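Local coordinates for endo-beta-mannanase (Opitutaceae bacterium TAV5, PDB 7BOB), which acts as a homotrimeric exo-beta-1,4-mannosidase of glycoside hydrolase family 5, probably cleaving mannose from the ends of beta-1,4-linked mannan chains, at residues Y510-F515 against A556-S561; W472-P477 against C514-M519. One frame throughout, in Å; residues are numbered along the deposited sequence.

Contact 1 of 2, residues Y510-F515 against A556-S561; sequences YEFTCF and ADVEAS
Ser-561 carries its OG beside its own backbone N (chi1 -46°), which aims the hydroxyl at Cys-514 and back along the first helical turn; Asp-557 has CG anti to its N (chi1 -167°), turning OD1 toward the helix start. Cys-514 N donates to Ser-561 OG at 3.3 Å (153° at the hydrogen), while OG gives its own proton to Asp-557 O at 2.6 Å, coming from above that carbonyl's plane. The same carbonyl also takes the Ser-561 backbone N-H. A second link across the contact runs from Asp-557 N to Cys-514 O, 3.0 Å apart. Asp-557 is the N-cap of helix 558-564: OD1 accepts from Ala-560 N, whereas OD2 forms a salt bridge with Arg-412. Apolar groups close in around this polar centre. Ala-556 CB lies 3.8 Å from both Phe-512 CB and Phe-515 CE2, and the Phe-512 ring turns its edge to Ser-561 CB and runs alongside Val-558. Cys-514 CB rests on Ala-560 CB. A single buried hydroxyl thus donates and accepts at once, tying the loop after strand 508-512 to the turn that opens the helix.

Contact 2 of 2, residues W472-P477 against C514-M519; sequences WHAPDP and CFLRGM
Ala-474 and Leu-516 bring their backbones closest, with CA atoms 6.1 Å apart, where 514-519 folds into two overlapping beta turns closed by Gly-518 N to Phe-515 O and Met-519 N to Leu-516 O. Leu-516 reaches across with both ends of its side chain. Its CB sits 3.9 Å from Ala-474 CB. The branch CD2 presses on Ala-474 O at 3.2 Å and also meets Asp-476 CA. Topologically, 474-477 follows the C-terminal end of strand 469-473, which runs parallel to its neighbours 444-448 and 549-554 in the mixed sheet, and it is met here by the loop between strands 508-512 and 520-525. Beyond the leucine, Arg-517 extends from CG to NE and grips Asp-476 side-on in a two-pronged salt bridge, NE to OD1 at 2.8 Å and NH2 to OD2 at 3.1 Å. Both oxygens lie almost in the guanidinium plane, which is turned 26° from that of the carboxylate. The guanidinium also makes a cation-pi contact with Phe-451. A leucine here, with neither NE nor NH2, would probably leave the buried Asp-476 carboxylate without its charged mate and freer to turn. The carboxylate has further partners in Val-478 N and Asn-479 ND2. At the backbone of the same turn, Arg-517 O accepts a hydrogen bond from Asn-246 ND2 of the second subunit, bringing this loop into the trimer interface.

In the fold
Far along the chain from the N terminus, past the parallel barrel strands, strand 469-473 leads into 472-477, where contact 2 opens. The chain then passes helix 482-488 and strands 490-496, 501-505 and 508-512 before 514-519 closes that loop. Contact 1 has already opened at 510-515, and it closes only after strands 520-525 to 549-554, at 556-561. The two loops therefore cross instead of nesting, sharing Cys-514 and Phe-515. Glu-559 OE2 and His-473 ND1, 2.9 Å apart in a probable hydrogen bond, join the far arms directly. Together the contacts link the seven-stranded mixed sheet, the two-stranded hairpin and helix 558-564.

Contact 1 of 2, residues Y510-F515 against A556-S561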
ATOM      1  N   TYR A 510      -5.396 -33.696  -4.432  1.00 60.34           N
ATOM      2  CA  TYR A 510      -4.819 -32.434  -3.990  1.00 58.38           C
ATOM      3  C   TYR A 510      -4.742 -31.471  -5.159  1.00 58.04           C
ATOM      4  O   TYR A 510      -4.509 -31.877  -6.301  1.00 62.92           O
ATOM      5  CB  TYR A 510      -3.421 -32.627  -3.423  1.00 58.16           C
ATOM      6  CG  TYR A 510      -3.427 -33.292  -2.089  1.00 58.03           C
ATOM      7  CD1 TYR A 510      -3.572 -32.542  -0.923  1.00 51.64           C
ATOM      8  CD2 TYR A 510      -3.311 -34.680  -1.983  1.00 57.81           C
ATOM      9  CE1 TYR A 510      -3.578 -33.161   0.332  1.00 53.95           C
ATOM     10  CE2 TYR A 510      -3.315 -35.306  -0.738  1.00 53.94           C
ATOM     11  CZ  TYR A 510      -3.450 -34.541   0.412  1.00 52.33           C
ATOM     12  OH  TYR A 510      -3.467 -35.146   1.641  1.00 51.49           O
ATOM     13  N   GLU A 511      -4.932 -30.191  -4.868  1.00 57.39           N
ATOM     14  CA  GLU A 511      -4.773 -29.145  -5.869  1.00 58.88           C
ATOM     15  C   GLU A 511      -3.977 -28.005  -5.260  1.00 57.30           C
ATOM     16  O   GLU A 511      -4.374 -27.454  -4.230  1.00 52.93           O
ATOM     17  CB  GLU A 511      -6.126 -28.644  -6.373  1.00 56.19           C
ATOM     18  CG  GLU A 511      -6.011 -27.513  -7.356  1.00 61.50           C
ATOM     19  CD  GLU A 511      -7.359 -26.955  -7.724  1.00 65.53           C
ATOM     20  OE1 GLU A 511      -8.188 -27.729  -8.252  1.00 76.70           O
ATOM     21  OE2 GLU A 511      -7.599 -25.757  -7.467  1.00 70.01           O
ATOM     22  N   PHE A 512      -2.859 -27.658  -5.897  1.00 56.62           N
ATOM     23  CA  PHE A 512      -1.995 -26.562  -5.475  1.00 55.78           C
ATOM     24  C   PHE A 512      -2.134 -25.402  -6.453  1.00 58.85           C
ATOM     25  O   PHE A 512      -1.758 -25.530  -7.623  1.00 53.75           O
ATOM     26  CB  PHE A 512      -0.541 -27.019  -5.400  1.00 53.27           C
ATOM     27  CG  PHE A 512      -0.328 -28.161  -4.468  1.00 53.81           C
ATOM     28  CD1 PHE A 512      -0.334 -27.958  -3.101  1.00 50.97           C
ATOM     29  CD2 PHE A 512      -0.160 -29.443  -4.948  1.00 57.72           C
ATOM     30  CE1 PHE A 512      -0.150 -29.015  -2.224  1.00 52.52           C
ATOM     31  CE2 PHE A 512       0.022 -30.513  -4.061  1.00 54.73           C
ATOM     32  CZ  PHE A 512       0.030 -30.293  -2.710  1.00 48.85           C
ATOM     33  N   THR A 513      -2.635 -24.266  -5.960  1.00 58.35           N
ATOM     34  CA  THR A 513      -2.788 -23.063  -6.768  1.00 56.42           C
ATOM     35  C   THR A 513      -1.659 -22.060  -6.596  1.00 53.92           C
ATOM     36  O   THR A 513      -1.590 -21.116  -7.378  1.00 53.24           O
ATOM     37  CB  THR A 513      -4.110 -22.363  -6.439  1.00 55.64           C
ATOM     38  OG1 THR A 513      -4.044 -21.871  -5.087  1.00 57.49           O
ATOM     39  CG2 THR A 513      -5.285 -23.326  -6.593  1.00 53.62           C
ATOM     40  N   CYS A 514      -0.780 -22.216  -5.612  1.00 54.41           N
ATOM     41  CA  CYS A 514       0.290 -21.252  -5.364  1.00 52.97           C
ATOM     42  C   CYS A 514       1.646 -21.876  -5.625  1.00 55.30           C
ATOM     43  O   CYS A 514       1.858 -23.067  -5.357  1.00 54.68           O
ATOM     44  CB  CYS A 514       0.263 -20.721  -3.930  1.00 52.77           C
ATOM     45  SG  CYS A 514      -1.290 -19.998  -3.439  1.00 57.58           S
ATOM     46  N   PHE A 515       2.571 -21.054  -6.095  1.00 50.16           N
ATOM     47  CA  PHE A 515       3.899 -21.496  -6.467  1.00 53.05           C
ATOM     48  C   PHE A 515       4.867 -20.420  -6.025  1.00 52.41           C
ATOM     49  O   PHE A 515       4.517 -19.236  -5.983  1.00 56.97           O
ATOM     50  CB  PHE A 515       3.979 -21.774  -7.988  1.00 52.84           C
ATOM     51  CG  PHE A 515       2.993 -22.823  -8.437  1.00 53.76           C
ATOM     52  CD1 PHE A 515       1.720 -22.463  -8.847  1.00 53.95           C
ATOM     53  CD2 PHE A 515       3.311 -24.171  -8.372  1.00 51.46           C
ATOM     54  CE1 PHE A 515       0.788 -23.428  -9.209  1.00 54.52           C
ATOM     55  CE2 PHE A 515       2.389 -25.133  -8.742  1.00 54.79           C
ATOM     56  CZ  PHE A 515       1.123 -24.754  -9.166  1.00 56.45           C
ATOM     57  N   ALA A 556       5.724 -27.078  -5.560  1.00 48.57           N
ATOM     58  CA  ALA A 556       4.587 -26.191  -5.361  1.00 51.70           C
ATOM     59  C   ALA A 556       4.724 -25.574  -3.981  1.00 55.06           C
ATOM     60  O   ALA A 556       5.408 -26.116  -3.105  1.00 52.80           O
ATOM     61  CB  ALA A 556       3.245 -26.914  -5.498  1.00 50.06           C
ATOM     62  N   ASP A 557       4.087 -24.415  -3.800  1.00 53.89           N
ATOM     63  CA  ASP A 557       4.087 -23.755  -2.495  1.00 48.88           C
ATOM     64  C   ASP A 557       2.955 -24.348  -1.665  1.00 48.92           C
ATOM     65  O   ASP A 557       1.841 -23.814  -1.611  1.00 47.83           O
ATOM     66  CB  ASP A 557       3.954 -22.247  -2.655  1.00 50.69           C
ATOM     67  CG  ASP A 557       4.265 -21.503  -1.381  1.00 51.55           C
ATOM     68  OD1 ASP A 557       4.196 -22.129  -0.287  1.00 51.69           O
ATOM     69  OD2 ASP A 557       4.551 -20.294  -1.468  1.00 50.25           O
ATOM     70  N   VAL A 558       3.271 -25.451  -0.974  1.00 49.06           N
ATOM     71  CA  VAL A 558       2.265 -26.240  -0.255  1.00 47.63           C
ATOM     72  C   VAL A 558       1.529 -25.379   0.766  1.00 47.63           C
ATOM     73  O   VAL A 558       0.295 -25.249   0.740  1.00 46.72           O
ATOM     74  CB  VAL A 558       2.933 -27.459   0.411  1.00 52.97           C
ATOM     75  CG1 VAL A 558       1.933 -28.275   1.235  1.00 47.76           C
ATOM     76  CG2 VAL A 558       3.607 -28.325  -0.646  1.00 49.74           C
ATOM     77  N   GLU A 559       2.279 -24.766   1.680  1.00 45.97           N
ATOM     78  CA  GLU A 559       1.639 -24.041   2.763  1.00 45.98           C
ATOM     79  C   GLU A 559       0.819 -22.871   2.245  1.00 49.17           C
ATOM     80  O   GLU A 559      -0.286 -22.619   2.743  1.00 48.86           O
ATOM     81  CB  GLU A 559       2.688 -23.581   3.771  1.00 49.61           C
ATOM     82  CG  GLU A 559       3.239 -24.742   4.600  1.00 50.27           C
ATOM     83  CD  GLU A 559       4.317 -25.514   3.852  1.00 46.63           C
ATOM     84  OE1 GLU A 559       4.752 -25.058   2.772  1.00 48.20           O
ATOM     85  OE2 GLU A 559       4.738 -26.558   4.360  1.00 48.95           O
ATOM     86  N   ALA A 560       1.328 -22.159   1.233  1.00 46.84           N
ATOM     87  CA  ALA A 560       0.562 -21.059   0.663  1.00 49.55           C
ATOM     88  C   ALA A 560      -0.720 -21.577   0.024  1.00 49.75           C
ATOM     89  O   ALA A 560      -1.805 -21.026   0.255  1.00 52.01           O
ATOM     90  CB  ALA A 560       1.407 -20.284  -0.356  1.00 45.39           C
ATOM     91  N   SER A 561      -0.612 -22.640  -0.790  1.00 48.50           N
ATOM     92  CA  SER A 561      -1.802 -23.239  -1.394  1.00 50.51           C
ATOM     93  C   SER A 561      -2.838 -23.602  -0.340  1.00 48.71           C
ATOM     94  O   SER A 561      -4.016 -23.256  -0.470  1.00 50.48           O
ATOM     95  CB  SER A 561      -1.436 -24.475  -2.228  1.00 53.02           C
ATOM     96  OG  SER A 561      -0.315 -24.273  -3.073  1.00 53.40           O
TER

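Contact 2 of 2, residues W472-P477 against C514-M519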
ATOM      1  N   TRP A 472      11.360 -30.829   1.232  1.00 49.66           N
ATOM      2  CA  TRP A 472      11.622 -29.478   0.725  1.00 47.09           C
ATOM      3  C   TRP A 472      10.395 -28.984  -0.033  1.00 49.27           C
ATOM      4  O   TRP A 472      10.196 -29.328  -1.204  1.00 51.50           O
ATOM      5  CB  TRP A 472      12.855 -29.474  -0.170  1.00 45.30           C
ATOM      6  CG  TRP A 472      13.468 -28.119  -0.355  1.00 50.38           C
ATOM      7  CD1 TRP A 472      12.872 -26.909  -0.145  1.00 46.29           C
ATOM      8  CD2 TRP A 472      14.799 -27.841  -0.805  1.00 50.05           C
ATOM      9  NE1 TRP A 472      13.755 -25.898  -0.425  1.00 46.22           N
ATOM     10  CE2 TRP A 472      14.948 -26.441  -0.819  1.00 45.48           C
ATOM     11  CE3 TRP A 472      15.880 -28.643  -1.199  1.00 51.10           C
ATOM     12  CZ2 TRP A 472      16.131 -25.821  -1.206  1.00 49.88           C
ATOM     13  CZ3 TRP A 472      17.060 -28.026  -1.576  1.00 51.91           C
ATOM     14  CH2 TRP A 472      17.177 -26.629  -1.577  1.00 51.34           C
ATOM     15  N   HIS A 473       9.579 -28.161   0.614  1.00 47.01           N
ATOM     16  CA  HIS A 473       8.429 -27.603  -0.085  1.00 50.00           C
ATOM     17  C   HIS A 473       8.871 -26.365  -0.858  1.00 49.51           C
ATOM     18  O   HIS A 473       9.328 -25.382  -0.258  1.00 53.76           O
ATOM     19  CB  HIS A 473       7.296 -27.286   0.885  1.00 48.36           C
ATOM     20  CG  HIS A 473       6.512 -28.496   1.288  1.00 52.80           C
ATOM     21  ND1 HIS A 473       5.627 -28.497   2.344  1.00 50.76           N
ATOM     22  CD2 HIS A 473       6.493 -29.752   0.779  1.00 51.02           C
ATOM     23  CE1 HIS A 473       5.087 -29.700   2.459  1.00 55.38           C
ATOM     24  NE2 HIS A 473       5.601 -30.482   1.526  1.00 53.31           N
ATOM     25  N   ALA A 474       8.768 -26.442  -2.189  1.00 46.27           N
ATOM     26  CA  ALA A 474       8.961 -25.360  -3.149  1.00 48.03           C
ATOM     27  C   ALA A 474      10.381 -24.812  -3.113  1.00 49.57           C
ATOM     28  O   ALA A 474      10.591 -23.689  -2.643  1.00 51.59           O
ATOM     29  CB  ALA A 474       7.959 -24.232  -2.886  1.00 48.47           C
ATOM     30  N   PRO A 475      11.382 -25.559  -3.580  1.00 51.29           N
ATOM     31  CA  PRO A 475      12.728 -24.982  -3.676  1.00 49.82           C
ATOM     32  C   PRO A 475      12.709 -23.729  -4.536  1.00 54.06           C
ATOM     33  O   PRO A 475      11.860 -23.557  -5.411  1.00 53.47           O
ATOM     34  CB  PRO A 475      13.561 -26.095  -4.319  1.00 52.18           C
ATOM     35  CG  PRO A 475      12.592 -27.211  -4.639  1.00 51.61           C
ATOM     36  CD  PRO A 475      11.378 -27.012  -3.811  1.00 47.62           C
ATOM     37  N   ASP A 476      13.644 -22.836  -4.254  1.00 53.79           N
ATOM     38  CA  ASP A 476      13.540 -21.460  -4.719  1.00 55.87           C
ATOM     39  C   ASP A 476      14.238 -21.298  -6.062  1.00 54.15           C
ATOM     40  O   ASP A 476      15.463 -21.467  -6.138  1.00 51.60           O
ATOM     41  CB  ASP A 476      14.139 -20.516  -3.684  1.00 56.06           C
ATOM     42  CG  ASP A 476      14.194 -19.071  -4.149  1.00 56.11           C
ATOM     43  OD1 ASP A 476      13.491 -18.707  -5.123  1.00 57.47           O
ATOM     44  OD2 ASP A 476      14.937 -18.291  -3.501  1.00 57.05           O
ATOM     45  N   PRO A 477      13.520 -20.943  -7.129  1.00 54.19           N
ATOM     46  CA  PRO A 477      14.184 -20.795  -8.436  1.00 51.42           C
ATOM     47  C   PRO A 477      15.245 -19.711  -8.442  1.00 53.03           C
ATOM     48  O   PRO A 477      16.233 -19.822  -9.183  1.00 51.11           O
ATOM     49  CB  PRO A 477      13.029 -20.458  -9.388  1.00 50.94           C
ATOM     50  CG  PRO A 477      11.770 -20.819  -8.630  1.00 57.42           C
ATOM     51  CD  PRO A 477      12.084 -20.626  -7.183  1.00 53.91           C
ATOM     52  N   CYS A 514      -0.780 -22.216  -5.612  1.00 54.41           N
ATOM     53  CA  CYS A 514       0.290 -21.252  -5.364  1.00 52.97           C
ATOM     54  C   CYS A 514       1.646 -21.876  -5.625  1.00 55.30           C
ATOM     55  O   CYS A 514       1.858 -23.067  -5.357  1.00 54.68           O
ATOM     56  CB  CYS A 514       0.263 -20.721  -3.930  1.00 52.77           C
ATOM     57  SG  CYS A 514      -1.290 -19.998  -3.439  1.00 57.58           S
ATOM     58  N   PHE A 515       2.571 -21.054  -6.095  1.00 50.16           N
ATOM     59  CA  PHE A 515       3.899 -21.496  -6.467  1.00 53.05           C
ATOM     60  C   PHE A 515       4.867 -20.420  -6.025  1.00 52.41           C
ATOM     61  O   PHE A 515       4.517 -19.236  -5.983  1.00 56.97           O
ATOM     62  CB  PHE A 515       3.979 -21.774  -7.988  1.00 52.84           C
ATOM     63  CG  PHE A 515       2.993 -22.823  -8.437  1.00 53.76           C
ATOM     64  CD1 PHE A 515       1.720 -22.463  -8.847  1.00 53.95           C
ATOM     65  CD2 PHE A 515       3.311 -24.171  -8.372  1.00 51.46           C
ATOM     66  CE1 PHE A 515       0.788 -23.428  -9.209  1.00 54.52           C
ATOM     67  CE2 PHE A 515       2.389 -25.133  -8.742  1.00 54.79           C
ATOM     68  CZ  PHE A 515       1.123 -24.754  -9.166  1.00 56.45           C
ATOM     69  N   LEU A 516       6.069 -20.836  -5.659  1.00 52.01           N
ATOM     70  CA  LEU A 516       6.956 -19.914  -4.964  1.00 53.66           C
ATOM     71  C   LEU A 516       7.349 -18.775  -5.892  1.00 50.87           C
ATOM     72  O   LEU A 516       7.743 -18.999  -7.040  1.00 51.97           O
ATOM     73  CB  LEU A 516       8.196 -20.640  -4.439  1.00 51.94           C
ATOM     74  CG  LEU A 516       8.909 -19.951  -3.267  1.00 55.68           C
ATOM     75  CD1 LEU A 516       8.094 -20.061  -1.968  1.00 52.13           C
ATOM     76  CD2 LEU A 516      10.307 -20.535  -3.066  1.00 55.37           C
ATOM     77  N   ARG A 517       7.213 -17.550  -5.381  1.00 49.95           N
ATOM     78  CA  ARG A 517       7.414 -16.321  -6.131  1.00 51.36           C
ATOM     79  C   ARG A 517       6.480 -16.236  -7.331  1.00 53.50           C
ATOM     80  O   ARG A 517       6.753 -15.495  -8.266  1.00 48.47           O
ATOM     81  CB  ARG A 517       8.869 -16.162  -6.587  1.00 51.80           C
ATOM     82  CG  ARG A 517       9.897 -16.242  -5.470  1.00 50.28           C
ATOM     83  CD  ARG A 517      11.268 -15.944  -6.040  1.00 53.57           C
ATOM     84  NE  ARG A 517      12.347 -16.144  -5.074  1.00 52.93           N
ATOM     85  CZ  ARG A 517      12.854 -15.168  -4.314  1.00 55.64           C
ATOM     86  NH1 ARG A 517      12.358 -13.932  -4.400  1.00 46.27           N
ATOM     87  NH2 ARG A 517      13.855 -15.421  -3.465  1.00 52.17           N
ATOM     88  N   GLY A 518       5.377 -16.989  -7.324  1.00 49.07           N
ATOM     89  CA  GLY A 518       4.439 -16.910  -8.420  1.00 49.46           C
ATOM     90  C   GLY A 518       4.892 -17.579  -9.695  1.00 53.84           C
ATOM     91  O   GLY A 518       4.233 -17.413 -10.729  1.00 54.43           O
ATOM     92  N   MET A 519       5.997 -18.329  -9.662  1.00 50.98           N
ATOM     93  CA  MET A 519       6.540 -18.949 -10.861  1.00 49.24           C
ATOM     94  C   MET A 519       6.580 -20.465 -10.700  1.00 54.09           C
ATOM     95  O   MET A 519       6.787 -21.000  -9.597  1.00 50.18           O
ATOM     96  CB  MET A 519       7.941 -18.431 -11.171  1.00 48.92           C
ATOM     97  CG  MET A 519       7.934 -16.969 -11.572  1.00 52.24           C
ATOM     98  SD  MET A 519       9.530 -16.402 -12.168  1.00 58.61           S
ATOM     99  CE  MET A 519      10.479 -16.352 -10.630  1.00 53.67           C
TER